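Local coordinates for protein 8-demethyl-8-aminoriboflavin-5'-phosphate synthase (Streptomyces davawensis, PDB 5MLD) that replaces the C-8 methyl group of riboflavin-5'-phosphate with an amino group taken from glutamate, a step in the biosynthesis of the antibiotic roseoflavin, at residues I25-P30 / H184-I189; E33-E38 / N195-A200. All blocks are in the same frame, centred on the assembly; numbering follows the deposited sequence.

Interaction 1: residues I25-P30 / H184-I189; sequences IDKAVP and HTNKLI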
loop_
_atom_site.group_PDB
_atom_site.type_symbol
_atom_site.label_atom_id
_atom_site.label_comp_id
_atom_site.label_asym_id
_atom_site.label_seq_id
_atom_site.Cartn_x
_atom_site.Cartn_y
_atom_site.Cartn_z
ATOM N N ILE A 25 22.518 9.029 -2.833
ATOM C CA ILE A 25 22.671 10.162 -3.747
ATOM C C ILE A 25 24.127 10.307 -4.163
ATOM O O ILE A 25 24.440 10.523 -5.346
ATOM C CB ILE A 25 22.142 11.450 -3.092
ATOM C CG1 ILE A 25 20.666 11.302 -2.693
ATOM C CG2 ILE A 25 22.367 12.668 -3.998
ATOM C CD1 ILE A 25 20.079 12.559 -2.059
ATOM N N ASP A 26 25.040 10.165 -3.201
ATOM C CA ASP A 26 26.459 10.314 -3.505
ATOM C C ASP A 26 26.949 9.263 -4.501
ATOM O O ASP A 26 27.911 9.525 -5.232
ATOM C CB ASP A 26 27.274 10.269 -2.209
ATOM C CG ASP A 26 27.086 11.529 -1.357
ATOM O OD1 ASP A 26 26.691 12.591 -1.908
ATOM O OD2 ASP A 26 27.347 11.467 -0.138
ATOM N N LYS A 27 26.327 8.081 -4.541
ATOM C CA LYS A 27 26.665 7.103 -5.581
ATOM C C LYS A 27 26.063 7.480 -6.933
ATOM O O LYS A 27 26.704 7.292 -7.982
ATOM C CB LYS A 27 26.170 5.703 -5.210
ATOM C CG LYS A 27 26.670 5.114 -3.889
ATOM C CD LYS A 27 28.078 4.616 -4.024
ATOM C CE LYS A 27 28.382 3.572 -2.953
ATOM N NZ LYS A 27 29.827 3.349 -2.855
ATOM N N ALA A 28 24.823 7.977 -6.931
ATOM C CA ALA A 28 24.113 8.237 -8.182
ATOM C C ALA A 28 24.701 9.423 -8.941
ATOM O O ALA A 28 24.708 9.432 -10.179
ATOM C CB ALA A 28 22.639 8.490 -7.895
ATOM N N VAL A 29 25.145 10.458 -8.226
ATOM C CA VAL A 29 25.571 11.690 -8.903
ATOM C C VAL A 29 26.707 11.440 -9.893
ATOM O O VAL A 29 26.568 11.831 -11.067
ATOM C CB VAL A 29 25.908 12.775 -7.864
ATOM C CG1 VAL A 29 26.698 13.924 -8.508
ATOM C CG2 VAL A 29 24.621 13.270 -7.164
ATOM N N PRO A 30 27.836 10.819 -9.516
ATOM C CA PRO A 30 28.899 10.621 -10.524
ATOM C C PRO A 30 28.478 9.712 -11.659
ATOM O O PRO A 30 28.985 9.868 -12.778
ATOM C CB PRO A 30 30.066 10.018 -9.729
ATOM C CG PRO A 30 29.446 9.467 -8.499
ATOM C CD PRO A 30 28.264 10.344 -8.191
ATOM N N HIS A 184 23.693 -5.323 -3.365
ATOM C CA HIS A 184 22.385 -5.241 -4.001
ATOM C C HIS A 184 21.987 -3.788 -4.236
ATOM O O HIS A 184 21.538 -3.432 -5.334
ATOM C CB HIS A 184 21.355 -5.979 -3.144
ATOM C CG HIS A 184 20.018 -6.136 -3.802
ATOM N ND1 HIS A 184 19.738 -7.154 -4.687
ATOM C CD2 HIS A 184 18.883 -5.402 -3.700
ATOM C CE1 HIS A 184 18.483 -7.054 -5.089
ATOM N NE2 HIS A 184 17.944 -5.997 -4.507
ATOM N N THR A 185 22.204 -2.921 -3.238
ATOM C CA THR A 185 21.914 -1.497 -3.408
ATOM C C THR A 185 22.785 -0.895 -4.503
ATOM O O THR A 185 22.301 -0.145 -5.358
ATOM C CB THR A 185 22.122 -0.748 -2.094
ATOM O OG1 THR A 185 21.228 -1.280 -1.111
ATOM C CG2 THR A 185 21.843 0.745 -2.254
ATOM N N ASN A 186 24.075 -1.214 -4.490
ATOM C CA ASN A 186 24.966 -0.599 -5.465
ATOM C C ASN A 186 24.605 -1.020 -6.881
ATOM O O ASN A 186 24.663 -0.207 -7.815
ATOM C CB ASN A 186 26.414 -0.937 -5.139
ATOM C CG ASN A 186 26.988 -0.016 -4.077
ATOM O OD1 ASN A 186 26.597 1.156 -3.984
ATOM N ND2 ASN A 186 27.916 -0.535 -3.273
ATOM N N LYS A 187 24.175 -2.262 -7.059
ATOM C CA LYS A 187 23.799 -2.660 -8.411
ATOM C C LYS A 187 22.461 -2.039 -8.805
ATOM O O LYS A 187 22.300 -1.600 -9.947
ATOM C CB LYS A 187 23.797 -4.189 -8.551
ATOM C CG LYS A 187 22.468 -4.919 -8.478
ATOM C CD LYS A 187 22.699 -6.431 -8.611
ATOM C CE LYS A 187 21.475 -7.245 -8.235
ATOM N NZ LYS A 187 21.808 -8.699 -8.131
ATOM N N LEU A 188 21.510 -1.914 -7.860
ATOM C CA LEU A 188 20.251 -1.248 -8.201
ATOM C C LEU A 188 20.466 0.220 -8.584
ATOM O O LEU A 188 19.812 0.727 -9.504
ATOM C CB LEU A 188 19.254 -1.349 -7.041
ATOM C CG LEU A 188 18.710 -2.761 -6.761
ATOM C CD1 LEU A 188 17.536 -2.664 -5.802
ATOM C CD2 LEU A 188 18.284 -3.504 -8.031
ATOM N N ILE A 189 21.326 0.939 -7.860
ATOM C CA ILE A 189 21.579 2.336 -8.215
ATOM C C ILE A 189 22.082 2.426 -9.651
ATOM O O ILE A 189 21.635 3.278 -10.437
ATOM C CB ILE A 189 22.568 2.977 -7.222
ATOM C CG1 ILE A 189 21.905 3.147 -5.849
ATOM C CG2 ILE A 189 23.019 4.337 -7.722
ATOM C CD1 ILE A 189 22.873 3.636 -4.769
#
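Lys-27 lays its aliphatic chain over two residues of the facing helix, Ile-189 near its root and Asn-186 farther out. CB of Lys-27 sits 3.9 Å from CD1 of Ile-189, and the two side chains cross at about a right angle. A bend at chi2 (-77°) then turns the lysine chain so that its CE comes 3.2 Å from OD1 of Asn-186. That approach is carbon to oxygen; the ammonium is engaged elsewhere, NZ giving its hydrogen bond to the carbonyl O of Asp-180. The same carbonyl also accepts from ND2 of Asn-186, which in addition bonds Ser-223 of the fourth subunit. The other branch of Ile-189, CG2, anti to the backbone N, reaches the helix surface at Ala-28, 4.1 Å from its CA and 4.2 Å from its CB. The backbones come nearest at Ala-28, consistent with its small side chain: its CA is 6.4 Å from CA of Ile-189. Leu-24 and Leu-31 extend this apolar patch around Ile-189. The segment axes approach to 10.3 Å at a crossing angle of -36°, the packing of two neighbouring helices on one face of the mainly parallel sheet in a flavodoxin-like fold.

Interaction 2: residues E33-E38 / N195-A200; sequences EKEGIE and NTSHLA
Ser-197, well inside helix 183-205, makes the direct contact, entering between Glu-35 and Ile-37. Its OG lies 3.5 Å from CG of Glu-35 and likewise 3.5 Å from CD1 of Ile-37, while its CB is 3.6 Å from that same methyl. With OG beside the backbone N (chi1 -63°), Ser-197 bonds back to the carbonyl O of Val-193, so the hydroxyl, set among carbons, has a hydrogen bond within its own helix. The facing segment 33-38 carries the last residues of helix 20-34 and the turn beyond it: Gly-36, at positive phi, closes the helix in a Schellman motif, and the chain then heads into strand 38-43, the helix-to-strand turn of a flavodoxin-like alpha/beta fold. Glu-35 bends at chi2 (-85°), bringing its CD to 3.7 Å from CB of Ser-197 and leaving OE1 to a salt bridge with Arg-201. His-198 points away and, like Asn-195, is hydrogen-bonded to the fourth subunit. At Ala-200 the methyl points back toward 33-38 and packs, as Ile-37 does, on Ile-84 of strand 84-92.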
loop_
_atom_site.group_PDB
_atom_site.type_symbol
_atom_site.label_atom_id
_atom_site.label_comp_id
_atom_site.label_asym_id
_atom_site.label_seq_id
_atom_site.Cartn_x
_atom_site.Cartn_y
_atom_site.Cartn_z
ATOM N N GLU A 33 26.669 11.940 -14.063
ATOM C CA GLU A 33 27.622 12.813 -14.739
ATOM C C GLU A 33 28.395 12.059 -15.819
ATOM O O GLU A 33 28.695 12.629 -16.878
ATOM C CB GLU A 33 28.571 13.450 -13.718
ATOM C CG GLU A 33 27.877 14.390 -12.709
ATOM C CD GLU A 33 27.284 15.676 -13.320
ATOM O OE1 GLU A 33 27.560 15.985 -14.499
ATOM O OE2 GLU A 33 26.541 16.406 -12.612
ATOM N N LYS A 34 28.727 10.781 -15.575
ATOM C CA LYS A 34 29.370 9.968 -16.612
ATOM C C LYS A 34 28.453 9.757 -17.809
ATOM O O LYS A 34 28.940 9.552 -18.930
ATOM C CB LYS A 34 29.786 8.595 -16.072
ATOM C CG LYS A 34 30.850 8.587 -14.990
ATOM C CD LYS A 34 31.040 7.176 -14.453
ATOM C CE LYS A 34 32.100 7.116 -13.347
ATOM N NZ LYS A 34 33.456 7.546 -13.823
ATOM N N GLU A 35 27.130 9.750 -17.585
ATOM C CA GLU A 35 26.142 9.680 -18.661
ATOM C C GLU A 35 26.001 10.992 -19.422
ATOM O O GLU A 35 25.218 11.054 -20.382
ATOM C CB GLU A 35 24.763 9.284 -18.108
ATOM C CG GLU A 35 24.642 7.839 -17.647
ATOM C CD GLU A 35 24.298 6.879 -18.789
ATOM O OE1 GLU A 35 24.176 7.328 -19.956
ATOM O OE2 GLU A 35 24.141 5.673 -18.519
ATOM N N GLY A 36 26.704 12.045 -19.019
ATOM C CA GLY A 36 26.504 13.336 -19.642
ATOM C C GLY A 36 25.281 14.074 -19.160
ATOM O O GLY A 36 24.838 15.024 -19.811
ATOM N N ILE A 37 24.708 13.666 -18.034
ATOM C CA ILE A 37 23.499 14.287 -17.509
ATOM C C ILE A 37 23.898 15.111 -16.293
ATOM O O ILE A 37 24.442 14.571 -15.319
ATOM C CB ILE A 37 22.437 13.231 -17.190
ATOM C CG1 ILE A 37 22.087 12.505 -18.496
ATOM C CG2 ILE A 37 21.208 13.863 -16.544
ATOM C CD1 ILE A 37 20.907 11.624 -18.436
ATOM N N GLU A 38 23.692 16.422 -16.386
ATOM C CA GLU A 38 24.089 17.333 -15.323
ATOM C C GLU A 38 23.156 17.148 -14.140
ATOM O O GLU A 38 21.937 17.097 -14.312
ATOM C CB GLU A 38 24.039 18.777 -15.805
ATOM C CG GLU A 38 24.716 18.997 -17.147
ATOM C CD GLU A 38 24.668 20.439 -17.592
ATOM O OE1 GLU A 38 23.662 21.128 -17.303
ATOM O OE2 GLU A 38 25.648 20.888 -18.223
ATOM N N ASN A 195 19.115 3.259 -16.809
ATOM C CA ASN A 195 17.816 3.172 -17.474
ATOM C C ASN A 195 17.092 4.518 -17.512
ATOM O O ASN A 195 16.506 4.871 -18.542
ATOM C CB ASN A 195 16.935 2.116 -16.789
ATOM C CG ASN A 195 17.399 0.695 -17.033
ATOM O OD1 ASN A 195 18.238 0.433 -17.898
ATOM N ND2 ASN A 195 16.832 -0.241 -16.284
ATOM N N THR A 196 17.114 5.300 -16.414
ATOM C CA THR A 196 16.516 6.635 -16.487
ATOM C C THR A 196 17.230 7.502 -17.509
ATOM O O THR A 196 16.594 8.306 -18.197
ATOM C CB THR A 196 16.529 7.343 -15.132
ATOM O OG1 THR A 196 17.875 7.403 -14.624
ATOM C CG2 THR A 196 15.652 6.589 -14.159
ATOM N N SER A 197 18.553 7.383 -17.595
ATOM C CA SER A 197 19.306 8.183 -18.562
ATOM C C SER A 197 18.913 7.837 -19.994
ATOM O O SER A 197 18.711 8.733 -20.826
ATOM C CB SER A 197 20.804 7.981 -18.359
ATOM O OG SER A 197 21.194 8.439 -17.072
ATOM N N HIS A 198 18.822 6.540 -20.302
ATOM C CA HIS A 198 18.425 6.121 -21.644
ATOM C C HIS A 198 17.033 6.634 -21.991
ATOM O O HIS A 198 16.813 7.224 -23.057
ATOM C CB HIS A 198 18.469 4.598 -21.765
ATOM C CG HIS A 198 18.030 4.106 -23.107
ATOM N ND1 HIS A 198 18.853 4.144 -24.214
ATOM C CD2 HIS A 198 16.844 3.609 -23.535
ATOM C CE1 HIS A 198 18.201 3.666 -25.260
ATOM N NE2 HIS A 198 16.977 3.342 -24.878
ATOM N N LEU A 199 16.070 6.420 -21.098
ATOM C CA LEU A 199 14.710 6.839 -21.415
ATOM C C LEU A 199 14.604 8.353 -21.544
ATOM O O LEU A 199 13.810 8.854 -22.354
ATOM C CB LEU A 199 13.755 6.301 -20.354
ATOM C CG LEU A 199 12.258 6.542 -20.526
ATOM C CD1 LEU A 199 11.767 5.944 -21.838
ATOM C CD2 LEU A 199 11.498 5.918 -19.375
ATOM N N ALA A 200 15.404 9.103 -20.778
ATOM C CA ALA A 200 15.371 10.554 -20.915
ATOM C C ALA A 200 15.870 10.976 -22.293
ATOM O O ALA A 200 15.268 11.846 -22.932
ATOM C CB ALA A 200 16.209 11.224 -19.822
#

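How the interactions relate
From the N terminus, the chain runs through strand 4-9 into helix 20-34, which supplies 25-30 to interaction 1, while the turn that follows it goes to interaction 2 before strand 38-43 begins. The remaining strands of the sheet are then laid down before helix 183-205 returns beside helix 20-34. There 184-189 closes a loop of 153 intervening residues, and one of 156 closes at 195-200. The loops cross, since both first segments precede both second ones in the same order, as expected for two helices running broadly in the same direction. With centres 13 Å apart, interaction 1 joins helix to helix, interaction 2 the turn after helix 20-34 to helix 183-205, and both reach the fourth subunit.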